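Local coordinates for protein digeranylgeranylglycerophospholipid reductase (Sulfolobus acidocaldarius, PDB 4OPC) that catalyses the FAD-dependent hydrogenation of the double bonds in the geranylgeranyl chains of archaeal membrane lipid precursors, turning unsaturated archaeols into saturated ones, at residues Val52-Phe57 with Glu93-Asn98; Pro63-Glu68 with Pro100-Arg105; Leu70-Asn75 with Glu198-Leu203. One frame throughout, in Å; residues are numbered along the deposited sequence. Where two conformers were deposited one is given.

Overall arrangement
The three contacts follow one mixed sheet from its edge strand inward and over the loop and helix beside it. Contact 1 joins the edge strand 51-53 to strand 87-97 and is mostly buried, with an aromatic and aliphatic cluster and, at the start of the helix, contacts to the bound lipid. Contact 2 shares no strand with it but packs against it, where the loop before strand 70-80 lies on helix 99-112; proline, tyrosine and arginine meet, and the outer side is solvent-exposed. Contact 3 returns to the sheet, pairing strand 70-80, the neighbour of 87-97, with 202-206. It is partly buried, and asparagine bonds to an aspartate and a turn carbonyl stand out beside one apolar contact.

Contact 1: residues Val52-Phe57 with Glu93-Asn98; sequences VSKAHF and EGFELN. With PGT ((1S)-2-{[{[(2R)-2,3-dihydroxypropyl]oxy}(hydroxy)phosphoryl]oxy}-1-[(palmitoyloxy)methyl]ethyl stearate), chain C.
V52 and F95 face one another as an antiparallel hydrogen-bonded pair, with V52 N to F95 O at 3.0 Å and F95 N to V52 O at 2.8 Å, joining strand 51-53, the outermost strand on one side of an eight-stranded mixed sheet, to strand 87-97. One step further, S53 and G94 make the non-hydrogen-bonded pair, their CA atoms 4.0 Å apart. Here the chain turns from strand into helix 54-60, yet K54 N still reaches E93 O at 2.9 Å. A water bridges the junction: it accepts from A55 N, donates to E93 O and is bonded to S53 OG.

Around V52 and F95 apolar groups close together. F95 turns its ring edge toward the face of F57 in an offset edge-to-face pair, centroids 5.5 Å apart and planes at 68°. L97 CD1 touches both V52 CG2, at 3.9 Å, and the CZ of F57. K54 runs beside E93, pointing the same way; a chi1 of 175° carries K54 CG away from its backbone N to within 3.8 Å of F95 CZ, and its ammonium group is salt-bridged to D58.

The first turn of the helix also serves the lipid pocket, where H298 and Y341 bind the same ligand. H56 NE2 donates in the plane of its ring to the phosphate oxygen O2P of PGT, 3.0 Å away, at an N-H...O angle of 160°.

Contact 2: residues Pro63-Glu68 with Pro100-Arg105; sequences PYPKGE and PLYNQR
Y102 and R105, one helical turn apart on helix 99-112, take hold of successive carbonyls in the loop that connects helix 54-60 to strand 70-80. The tight part lies at P63-P65. Y102 OH donates to P63 O, 2.5 Å away, meeting a lone pair of that oxygen in the carbonyl plane, and P65 CG packs 4.1 Å from Y102 CE1. P65 is also enclosed by F57, F95 and L97, which continues the apolar cluster of the sheet.

The guanidinium of R105 is covered on both faces: K66 CE lies over its centre, 3.7 Å from CZ, and on the opposite face P63 CB sits 3.4 Å from NH2, offset toward the rim. In the plane of the group, R105 NH1 donates to Y64 O at 2.7 Å and 170°, but from above the carbonyl plane.

Toward solvent, where K66 and E68 are exposed, the contact is reduced to single touches such as E68 CB on L101 CD2. K66 NZ lies 4.0 Å from R105 NE, two like charges close together. Since R105 also forms salt bridges with E69 and E109, this repulsion is probably offset, and the flat cation can serve at once as packing surface and as donor to the loop.

Contact 3: residues Leu70-Asn75 with Glu198-Leu203; sequences LENKIN and EDHDYL
N75 and D201 meet where the turn leading into strand 202-206 comes beside strand 70-80, the two strands running parallel in the mixed sheet that borders the lipid pocket; strand 202-206 falls within the catalytic-domain family of the geranylgeranyl reductases. The backbone bond N75 N to D201 O measures 2.8 Å, and the same oxygen receives a CA-H...O contact from I74. Beside it the two side chains join: N75 ND2 donates in its own amide plane to the anti lone pair of D201 OD2, 2.8 Å away, with the amide and carboxylate planes perpendicular. A chi1 of 55°, which sets CG of D201 between its backbone N and carbonyl carbon, helps bring the carboxylate to this amide.

D201 belongs to a type I beta turn from D199 to Y202, closed by Y202 N bonding to D199 O. Across from the turn, strand 70-80 carries a classic beta bulge, E71 and N72 both facing E96. N72 reaches from the bulge to the turn: its ND2 donates to H200 O at 2.8 Å, and also to P221 O. The other end of the amide, N72 OD1, lies 3.2 Å from H200 CD2, with amide and imidazole planes only 20° apart, and a water that donates to N72 OD1 is also bonded to H200 NE2.

I74 and L203, both buried, supply the apolar part: I74 CD1 and L203 CD2 touch at 3.6 Å, their side chains crossing at about a right angle; L203 also packs on F220 and P221, and the nearest atoms of its side chain and the bound lipid are about 5 Å apart. N75 C lies 4.1 Å above one face of the Y202 ring, toward its rim, while the Y202 hydroxyl is hydrogen-bonded to N91 OD1.

Contact 1: residues Val52-Phe57 with Glu93-Asn98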
loop_
_atom_site.group_PDB
_atom_site.type_symbol
_atom_site.label_atom_id
_atom_site.label_comp_id
_atom_site.label_asym_id
_atom_site.label_seq_id
_atom_site.Cartn_x
_atom_site.Cartn_y
_atom_site.Cartn_z
ATOM N N VAL A 52 1.934 -9.571 6.120
ATOM C CA VAL A 52 1.150 -9.739 4.894
ATOM C C VAL A 52 0.187 -10.917 5.036
ATOM O O VAL A 52 0.563 -11.973 5.538
ATOM C CB VAL A 52 2.048 -9.983 3.647
ATOM C CG1 VAL A 52 1.212 -9.929 2.366
ATOM C CG2 VAL A 52 3.195 -8.982 3.572
ATOM N N SER A 53 -1.043 -10.740 4.571
ATOM C CA SER A 53 -2.056 -11.789 4.623
ATOM C C SER A 53 -1.696 -12.979 3.730
ATOM O O SER A 53 -1.210 -12.804 2.616
ATOM C CB SER A 53 -3.401 -11.212 4.183
ATOM O OG SER A 53 -4.374 -12.222 3.994
ATOM N N LYS A 54 -1.957 -14.185 4.225
ATOM C CA LYS A 54 -1.710 -15.395 3.454
ATOM C C LYS A 54 -2.575 -15.429 2.197
ATOM O O LYS A 54 -2.152 -15.942 1.160
ATOM C CB LYS A 54 -1.973 -16.615 4.332
ATOM C CG LYS A 54 -1.867 -17.959 3.634
ATOM C CD LYS A 54 -2.123 -19.070 4.648
ATOM C CE LYS A 54 -2.372 -20.418 3.990
ATOM N NZ LYS A 54 -3.613 -20.455 3.173
ATOM N N ALA A 55 -3.778 -14.869 2.300
ATOM C CA ALA A 55 -4.741 -14.879 1.203
ATOM C C ALA A 55 -4.179 -14.292 -0.091
ATOM O O ALA A 55 -4.526 -14.745 -1.169
ATOM C CB ALA A 55 -6.024 -14.158 1.605
ATOM N N HIS A 56 -3.314 -13.290 0.015
ATOM C CA HIS A 56 -2.739 -12.683 -1.183
ATOM C C HIS A 56 -1.875 -13.670 -1.948
ATOM O O HIS A 56 -1.930 -13.743 -3.174
ATOM C CB HIS A 56 -1.937 -11.431 -0.834
ATOM C CG HIS A 56 -2.787 -10.272 -0.428
ATOM N ND1 HIS A 56 -3.730 -9.717 -1.264
ATOM C CD2 HIS A 56 -2.840 -9.564 0.724
ATOM C CE1 HIS A 56 -4.325 -8.713 -0.647
ATOM N NE2 HIS A 56 -3.800 -8.597 0.559
ATOM N N PHE A 57 -1.077 -14.444 -1.223
ATOM C CA PHE A 57 -0.246 -15.440 -1.866
ATOM C C PHE A 57 -1.139 -16.521 -2.460
ATOM O O PHE A 57 -0.887 -16.997 -3.562
ATOM C CB PHE A 57 0.763 -16.029 -0.875
ATOM C CG PHE A 57 1.689 -15.004 -0.293
ATOM C CD1 PHE A 57 1.325 -14.296 0.844
ATOM C CD2 PHE A 57 2.904 -14.723 -0.890
ATOM C CE1 PHE A 57 2.155 -13.344 1.381
ATOM C CE2 PHE A 57 3.740 -13.759 -0.360
ATOM C CZ PHE A 57 3.367 -13.072 0.783
ATOM N N GLU A 93 -5.231 -15.441 8.788
ATOM C CA GLU A 93 -3.899 -16.009 8.635
ATOM C C GLU A 93 -2.969 -15.126 7.812
ATOM O O GLU A 93 -3.353 -14.582 6.774
ATOM C CB GLU A 93 -3.984 -17.424 8.051
ATOM C CG GLU A 93 -4.669 -18.402 9.004
ATOM C CD GLU A 93 -4.677 -19.840 8.513
ATOM O OE1 GLU A 93 -4.213 -20.103 7.384
ATOM O OE2 GLU A 93 -5.154 -20.711 9.269
ATOM N N GLY A 94 -1.745 -14.971 8.294
ATOM C CA GLY A 94 -0.757 -14.188 7.576
ATOM C C GLY A 94 0.660 -14.523 7.980
ATOM O O GLY A 94 0.915 -15.463 8.745
ATOM N N PHE A 95 1.596 -13.751 7.453
ATOM C CA PHE A 95 3.003 -14.028 7.653
ATOM C C PHE A 95 3.699 -12.779 8.138
ATOM O O PHE A 95 3.413 -11.679 7.656
ATOM C CB PHE A 95 3.663 -14.441 6.337
ATOM C CG PHE A 95 3.023 -15.622 5.663
ATOM C CD1 PHE A 95 2.921 -16.834 6.309
ATOM C CD2 PHE A 95 2.559 -15.515 4.363
ATOM C CE1 PHE A 95 2.348 -17.923 5.676
ATOM C CE2 PHE A 95 1.985 -16.593 3.728
ATOM C CZ PHE A 95 1.879 -17.800 4.384
ATOM N N GLU A 96 4.599 -12.943 9.099
ATOM C CA GLU A 96 5.588 -11.921 9.387
ATOM C C GLU A 96 6.848 -12.341 8.638
ATOM O O GLU A 96 7.476 -13.353 8.975
ATOM C CB GLU A 96 5.841 -11.811 10.896
ATOM C CG GLU A 96 5.243 -10.561 11.513
ATOM C CD GLU A 96 5.842 -9.301 10.949
ATOM O OE1 GLU A 96 5.111 -8.295 10.875
ATOM O OE2 GLU A 96 7.036 -9.304 10.588
ATOM N N LEU A 97 7.186 -11.573 7.605
ATOM C CA LEU A 97 8.234 -11.960 6.661
ATOM C C LEU A 97 9.567 -11.307 6.945
ATOM O O LEU A 97 9.636 -10.226 7.529
ATOM C CB LEU A 97 7.826 -11.536 5.245
ATOM C CG LEU A 97 6.507 -12.068 4.704
ATOM C CD1 LEU A 97 6.198 -11.473 3.343
ATOM C CD2 LEU A 97 6.588 -13.566 4.610
ATOM N N ASN A 98 10.631 -11.969 6.500
ATOM C CA ASN A 98 11.890 -11.292 6.227
ATOM C C ASN A 98 11.739 -10.738 4.812
ATOM O O ASN A 98 11.918 -11.468 3.834
ATOM C CB ASN A 98 13.058 -12.279 6.315
ATOM C CG ASN A 98 14.411 -11.620 6.097
ATOM O OD1 ASN A 98 14.529 -10.600 5.418
ATOM N ND2 ASN A 98 15.452 -12.226 6.659
HETATM C C48 PGT C . -5.595 5.601 9.942
HETATM C C47 PGT C . -5.126 5.697 8.505
HETATM C C46 PGT C . -3.617 5.571 8.461
HETATM C C45 PGT C . -3.199 4.278 9.132
HETATM C C44 PGT C . -1.871 3.798 8.585
HETATM C C43 PGT C . -0.772 4.044 9.602
HETATM C C42 PGT C . 0.557 3.712 8.962
HETATM C C41 PGT C . 0.590 2.225 8.717
HETATM C C40 PGT C . 2.014 1.724 8.723
HETATM C C39 PGT C . 1.978 0.285 9.187
HETATM C C38 PGT C . 1.074 -0.513 8.283
HETATM C C37 PGT C . 0.912 -1.899 8.861
HETATM C C36 PGT C . 0.095 -2.718 7.892
HETATM C C35 PGT C . -0.387 -3.993 8.545
HETATM C C34 PGT C . -1.151 -4.807 7.519
HETATM C C33 PGT C . -1.936 -5.926 8.169
HETATM C C32 PGT C . -1.938 -7.167 7.297
HETATM C C31 PGT C . -2.961 -7.089 6.174
HETATM O O31 PGT C . -2.575 -7.275 5.035
HETATM O O2 PGT C . -4.327 -6.800 6.416
HETATM C C2 PGT C . -5.225 -7.895 6.420
HETATM C C1 PGT C . -5.648 -8.329 5.031
HETATM O O3P PGT C . -4.890 -7.835 3.944
HETATM P P PGT C . -5.617 -6.905 2.885
HETATM O O1P PGT C . -6.494 -5.990 3.712
HETATM O O2P PGT C . -4.624 -6.094 2.067
HETATM O O4P PGT C . -6.535 -7.720 1.871
HETATM C C4 PGT C . -6.921 -9.061 2.095
HETATM C C5 PGT C . -7.894 -9.532 1.038
HETATM O O5 PGT C . -7.360 -10.656 0.376
HETATM C C6 PGT C . -8.142 -8.419 0.047
HETATM O O6 PGT C . -7.526 -8.695 -1.190
HETATM C C3 PGT C . -6.533 -7.545 7.106
HETATM O O3 PGT C . -6.393 -7.280 8.481
HETATM C C11 PGT C . -7.298 -6.302 8.936
HETATM O O11 PGT C . -8.462 -6.347 8.589
HETATM C C12 PGT C . -6.820 -5.190 9.847
HETATM C C13 PGT C . -7.987 -4.556 10.574
HETATM C C14 PGT C . -7.471 -3.437 11.454
HETATM C C15 PGT C . -7.641 -2.103 10.758
HETATM C C16 PGT C . -7.256 -0.974 11.691
HETATM C C17 PGT C . -8.370 0.050 11.703
HETATM C C18 PGT C . -8.180 1.029 12.842
HETATM C C19 PGT C . -9.443 1.846 13.028
HETATM C C20 PGT C . -10.554 0.996 13.612
HETATM C C21 PGT C . -11.031 1.605 14.915
HETATM C C22 PGT C . -12.508 1.338 15.116
HETATM C C23 PGT C . -13.076 2.410 16.023
HETATM C C24 PGT C . -14.587 2.345 16.028
HETATM C C25 PGT C . -15.157 3.704 15.687
HETATM C C26 PGT C . -16.123 3.577 14.528
HETATM O O HOH W 1 -5.291 -14.833 4.816
#

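Contact 2: residues Pro63-Glu68 with Pro100-Arg105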
loop_
_atom_site.group_PDB
_atom_site.type_symbol
_atom_site.label_atom_id
_atom_site.label_comp_id
_atom_site.label_asym_id
_atom_site.label_seq_id
_atom_site.Cartn_x
_atom_site.Cartn_y
_atom_site.Cartn_z
ATOM N N PRO A 63 4.980 -17.128 -4.947
ATOM C CA PRO A 63 5.745 -18.094 -4.162
ATOM C C PRO A 63 5.474 -17.952 -2.675
ATOM O O PRO A 63 5.470 -16.854 -2.123
ATOM C CB PRO A 63 7.194 -17.718 -4.480
ATOM C CG PRO A 63 7.137 -17.184 -5.850
ATOM C CD PRO A 63 5.830 -16.438 -5.932
ATOM N N TYR A 64 5.259 -19.083 -2.029
ATOM C CA TYR A 64 5.021 -19.122 -0.603
ATOM C C TYR A 64 6.326 -18.863 0.149
ATOM O O TYR A 64 7.347 -19.469 -0.163
ATOM C CB TYR A 64 4.496 -20.509 -0.256
ATOM C CG TYR A 64 3.469 -20.551 0.839
ATOM C CD1 TYR A 64 2.272 -19.856 0.731
ATOM C CD2 TYR A 64 3.681 -21.323 1.967
ATOM C CE1 TYR A 64 1.328 -19.916 1.732
ATOM C CE2 TYR A 64 2.752 -21.388 2.962
ATOM C CZ TYR A 64 1.577 -20.689 2.846
ATOM O OH TYR A 64 0.662 -20.769 3.863
ATOM N N PRO A 65 6.297 -17.959 1.139
ATOM C CA PRO A 65 7.460 -17.669 1.988
ATOM C C PRO A 65 7.904 -18.926 2.736
ATOM O O PRO A 65 7.049 -19.665 3.227
ATOM C CB PRO A 65 6.912 -16.652 2.988
ATOM C CG PRO A 65 5.718 -16.058 2.318
ATOM C CD PRO A 65 5.123 -17.151 1.513
ATOM N N LYS A 66 9.210 -19.166 2.821
ATOM C CA LYS A 66 9.721 -20.365 3.487
ATOM C C LYS A 66 11.095 -20.140 4.111
ATOM O O LYS A 66 11.824 -19.240 3.713
ATOM C CB LYS A 66 9.792 -21.520 2.489
ATOM C CG LYS A 66 10.638 -21.210 1.272
ATOM C CD LYS A 66 10.847 -22.431 0.392
ATOM C CE LYS A 66 11.666 -22.077 -0.842
ATOM N NZ LYS A 66 12.909 -21.325 -0.495
ATOM N N GLY A 67 11.457 -20.978 5.081
ATOM C CA GLY A 67 12.766 -20.889 5.701
ATOM C C GLY A 67 12.994 -19.593 6.451
ATOM O O GLY A 67 12.115 -19.132 7.173
ATOM N N GLU A 68 14.176 -19.001 6.286
ATOM C CA GLU A 68 14.488 -17.746 6.965
ATOM C C GLU A 68 13.542 -16.610 6.503
ATOM O O GLU A 68 13.481 -15.555 7.140
ATOM C CB GLU A 68 15.972 -17.352 6.790
ATOM C CG GLU A 68 17.013 -18.217 7.542
ATOM C CD GLU A 68 18.462 -17.721 7.343
ATOM O OE1 GLU A 68 18.647 -16.518 7.065
ATOM O OE2 GLU A 68 19.419 -18.533 7.455
ATOM N N PRO A 100 13.323 -8.403 2.728
ATOM C CA PRO A 100 14.391 -8.476 1.725
ATOM C C PRO A 100 14.662 -9.910 1.265
ATOM O O PRO A 100 14.857 -10.132 0.069
ATOM C CB PRO A 100 15.614 -7.927 2.460
ATOM C CG PRO A 100 15.082 -7.123 3.594
ATOM C CD PRO A 100 13.739 -7.676 3.945
ATOM N N LEU A 101 14.681 -10.873 2.183
ATOM C CA LEU A 101 14.983 -12.249 1.792
ATOM C C LEU A 101 13.925 -12.808 0.842
ATOM O O LEU A 101 14.254 -13.411 -0.179
ATOM C CB LEU A 101 15.123 -13.139 3.025
ATOM C CG LEU A 101 15.897 -14.437 2.838
ATOM C CD1 LEU A 101 17.369 -14.127 2.618
ATOM C CD2 LEU A 101 15.700 -15.310 4.051
ATOM N N TYR A 102 12.654 -12.610 1.165
ATOM C CA TYR A 102 11.596 -13.078 0.284
ATOM C C TYR A 102 11.605 -12.355 -1.063
ATOM O O TYR A 102 11.541 -12.999 -2.118
ATOM C CB TYR A 102 10.222 -12.911 0.945
ATOM C CG TYR A 102 9.110 -13.320 0.013
ATOM C CD1 TYR A 102 8.829 -14.661 -0.216
ATOM C CD2 TYR A 102 8.368 -12.363 -0.675
ATOM C CE1 TYR A 102 7.834 -15.042 -1.095
ATOM C CE2 TYR A 102 7.368 -12.732 -1.548
ATOM C CZ TYR A 102 7.100 -14.071 -1.757
ATOM O OH TYR A 102 6.109 -14.445 -2.643
ATOM N N ASN A 103 11.680 -11.029 -1.020
ATOM C CA ASN A 103 11.716 -10.195 -2.218
ATOM C C ASN A 103 12.865 -10.621 -3.142
ATOM O O ASN A 103 12.679 -10.752 -4.362
ATOM C CB ASN A 103 11.875 -8.736 -1.760
ATOM C CG ASN A 103 11.466 -7.709 -2.797
ATOM O OD1 ASN A 103 11.028 -6.620 -2.428
ATOM N ND2 ASN A 103 11.634 -8.014 -4.080
ATOM N N GLN A 104 14.042 -10.847 -2.569
ATOM C CA GLN A 104 15.189 -11.257 -3.372
ATOM C C GLN A 104 14.990 -12.637 -3.979
ATOM O O GLN A 104 15.441 -12.897 -5.103
ATOM C CB GLN A 104 16.482 -11.172 -2.555
ATOM C CG GLN A 104 16.907 -9.716 -2.300
ATOM C CD GLN A 104 17.883 -9.557 -1.157
ATOM O OE1 GLN A 104 18.763 -10.397 -0.944
ATOM N NE2 GLN A 104 17.737 -8.466 -0.409
ATOM N N ARG A 105 14.328 -13.532 -3.254
ATOM C CA ARG A 105 14.073 -14.866 -3.793
ATOM C C ARG A 105 13.105 -14.803 -4.972
ATOM O O ARG A 105 13.308 -15.481 -5.983
ATOM C CB ARG A 105 13.550 -15.818 -2.712
ATOM C CG ARG A 105 13.159 -17.205 -3.234
ATOM C CD ARG A 105 12.035 -17.761 -2.359
ATOM N NE ARG A 105 11.197 -18.726 -3.049
ATOM C CZ ARG A 105 10.051 -19.180 -2.563
ATOM N NH1 ARG A 105 9.613 -18.744 -1.383
ATOM N NH2 ARG A 105 9.342 -20.062 -3.253
#

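Contact 3: residues Leu70-Asn75 with Glu198-Leu203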
loop_
_atom_site.group_PDB
_atom_site.type_symbol
_atom_site.label_atom_id
_atom_site.label_comp_id
_atom_site.label_asym_id
_atom_site.label_seq_id
_atom_site.Cartn_x
_atom_site.Cartn_y
_atom_site.Cartn_z
ATOM N N LEU A 70 10.170 -16.747 6.358
ATOM C CA LEU A 70 8.990 -16.709 7.203
ATOM C C LEU A 70 9.423 -16.679 8.655
ATOM O O LEU A 70 9.817 -17.702 9.225
ATOM C CB LEU A 70 8.083 -17.907 6.937
ATOM C CG LEU A 70 6.792 -17.978 7.752
ATOM C CD1 LEU A 70 6.128 -16.614 7.830
ATOM C CD2 LEU A 70 5.847 -18.999 7.142
ATOM N N GLU A 71 9.357 -15.495 9.251
ATOM C CA GLU A 71 9.853 -15.309 10.602
ATOM C C GLU A 71 8.838 -15.760 11.640
ATOM O O GLU A 71 9.209 -16.329 12.662
ATOM C CB GLU A 71 10.254 -13.852 10.835
ATOM C CG GLU A 71 11.358 -13.368 9.907
ATOM C CD GLU A 71 12.022 -12.108 10.410
ATOM O OE1 GLU A 71 11.946 -11.075 9.715
ATOM O OE2 GLU A 71 12.619 -12.149 11.506
ATOM N N ASN A 72 7.558 -15.529 11.369
ATOM C CA ASN A 72 6.531 -15.854 12.352
ATOM C C ASN A 72 5.162 -16.000 11.700
ATOM O O ASN A 72 4.773 -15.178 10.861
ATOM C CB ASN A 72 6.508 -14.772 13.445
ATOM C CG ASN A 72 5.613 -15.127 14.622
ATOM O OD1 ASN A 72 5.594 -16.264 15.093
ATOM N ND2 ASN A 72 4.876 -14.137 15.114
ATOM N N LYS A 73 4.433 -17.042 12.070
ATOM C CA LYS A 73 3.081 -17.243 11.560
ATOM C C LYS A 73 2.078 -16.398 12.340
ATOM O O LYS A 73 2.097 -16.381 13.567
ATOM C CB LYS A 73 2.699 -18.727 11.625
ATOM C CG LYS A 73 1.289 -19.035 11.148
ATOM C CD LYS A 73 1.104 -18.648 9.688
ATOM C CE LYS A 73 -0.357 -18.713 9.279
ATOM N NZ LYS A 73 -0.564 -18.182 7.907
ATOM N N ILE A 74 1.203 -15.702 11.617
ATOM C CA ILE A 74 0.215 -14.811 12.225
ATOM C C ILE A 74 -1.188 -15.390 12.126
ATOM O O ILE A 74 -1.602 -15.848 11.061
ATOM C CB ILE A 74 0.231 -13.433 11.539
ATOM C CG1 ILE A 74 1.615 -12.798 11.665
ATOM C CG2 ILE A 74 -0.828 -12.512 12.123
ATOM C CD1 ILE A 74 2.104 -12.688 13.101
ATOM N N ASN A 75 -1.918 -15.367 13.240
ATOM C CA ASN A 75 -3.278 -15.895 13.275
ATOM C C ASN A 75 -4.346 -14.828 13.478
ATOM O O ASN A 75 -5.538 -15.121 13.422
ATOM C CB ASN A 75 -3.407 -16.979 14.343
ATOM C CG ASN A 75 -2.683 -18.245 13.961
ATOM O OD1 ASN A 75 -2.705 -18.654 12.802
ATOM N ND2 ASN A 75 -2.014 -18.861 14.926
ATOM N N GLU A 198 3.633 -12.513 24.760
ATOM C CA GLU A 198 2.312 -13.102 24.951
ATOM C C GLU A 198 1.551 -13.146 23.631
ATOM O O GLU A 198 1.515 -12.151 22.906
ATOM C CB GLU A 198 1.511 -12.292 25.973
ATOM C CG GLU A 198 1.941 -12.496 27.415
ATOM C CD GLU A 198 1.525 -13.849 27.962
ATOM O OE1 GLU A 198 0.337 -14.005 28.325
ATOM O OE2 GLU A 198 2.383 -14.755 28.026
ATOM N N ASP A 199 0.951 -14.300 23.334
ATOM C CA ASP A 199 0.169 -14.481 22.112
ATOM C C ASP A 199 0.956 -13.985 20.909
ATOM O O ASP A 199 0.500 -13.120 20.157
ATOM C CB ASP A 199 -1.163 -13.743 22.221
ATOM C CG ASP A 199 -2.049 -14.315 23.305
ATOM O OD1 ASP A 199 -2.085 -15.556 23.445
ATOM O OD2 ASP A 199 -2.700 -13.525 24.020
ATOM N N HIS A 200 2.150 -14.539 20.735
ATOM C CA HIS A 200 3.067 -14.041 19.718
ATOM C C HIS A 200 2.589 -14.290 18.284
ATOM O O HIS A 200 3.178 -13.761 17.349
ATOM C CB HIS A 200 4.484 -14.591 19.927
ATOM C CG HIS A 200 4.679 -15.982 19.407
ATOM N ND1 HIS A 200 4.172 -17.094 20.044
ATOM C CD2 HIS A 200 5.330 -16.439 18.311
ATOM C CE1 HIS A 200 4.497 -18.176 19.359
ATOM N NE2 HIS A 200 5.202 -17.806 18.305
ATOM N N ASP A 201 1.519 -15.064 18.120
ATOM C CA ASP A 201 0.900 -15.232 16.806
ATOM C C ASP A 201 -0.111 -14.130 16.466
ATOM O O ASP A 201 -0.720 -14.149 15.398
ATOM C CB ASP A 201 0.269 -16.625 16.653
ATOM C CG ASP A 201 -0.741 -16.951 17.750
ATOM O OD1 ASP A 201 -0.628 -16.421 18.877
ATOM O OD2 ASP A 201 -1.642 -17.776 17.481
ATOM N N TYR A 202 -0.261 -13.155 17.357
ATOM C CA TYR A 202 -1.146 -12.027 17.093
ATOM C C TYR A 202 -0.383 -10.715 16.970
ATOM O O TYR A 202 0.426 -10.374 17.841
ATOM C CB TYR A 202 -2.220 -11.915 18.185
ATOM C CG TYR A 202 -3.339 -12.911 17.996
ATOM C CD1 TYR A 202 -3.173 -14.244 18.349
ATOM C CD2 TYR A 202 -4.549 -12.525 17.430
ATOM C CE1 TYR A 202 -4.192 -15.165 18.158
ATOM C CE2 TYR A 202 -5.573 -13.440 17.236
ATOM C CZ TYR A 202 -5.385 -14.754 17.600
ATOM O OH TYR A 202 -6.401 -15.658 17.406
ATOM N N LEU A 203 -0.645 -9.980 15.892
ATOM C CA LEU A 203 -0.168 -8.608 15.778
ATOM C C LEU A 203 -0.926 -7.727 16.760
ATOM O O LEU A 203 -2.069 -8.025 17.118
ATOM C CB LEU A 203 -0.424 -8.074 14.378
ATOM C CG LEU A 203 0.122 -8.914 13.225
ATOM C CD1 LEU A 203 -0.225 -8.229 11.920
ATOM C CD2 LEU A 203 1.631 -9.134 13.357
HETATM O O HOH W 2 6.881 -18.802 15.988
#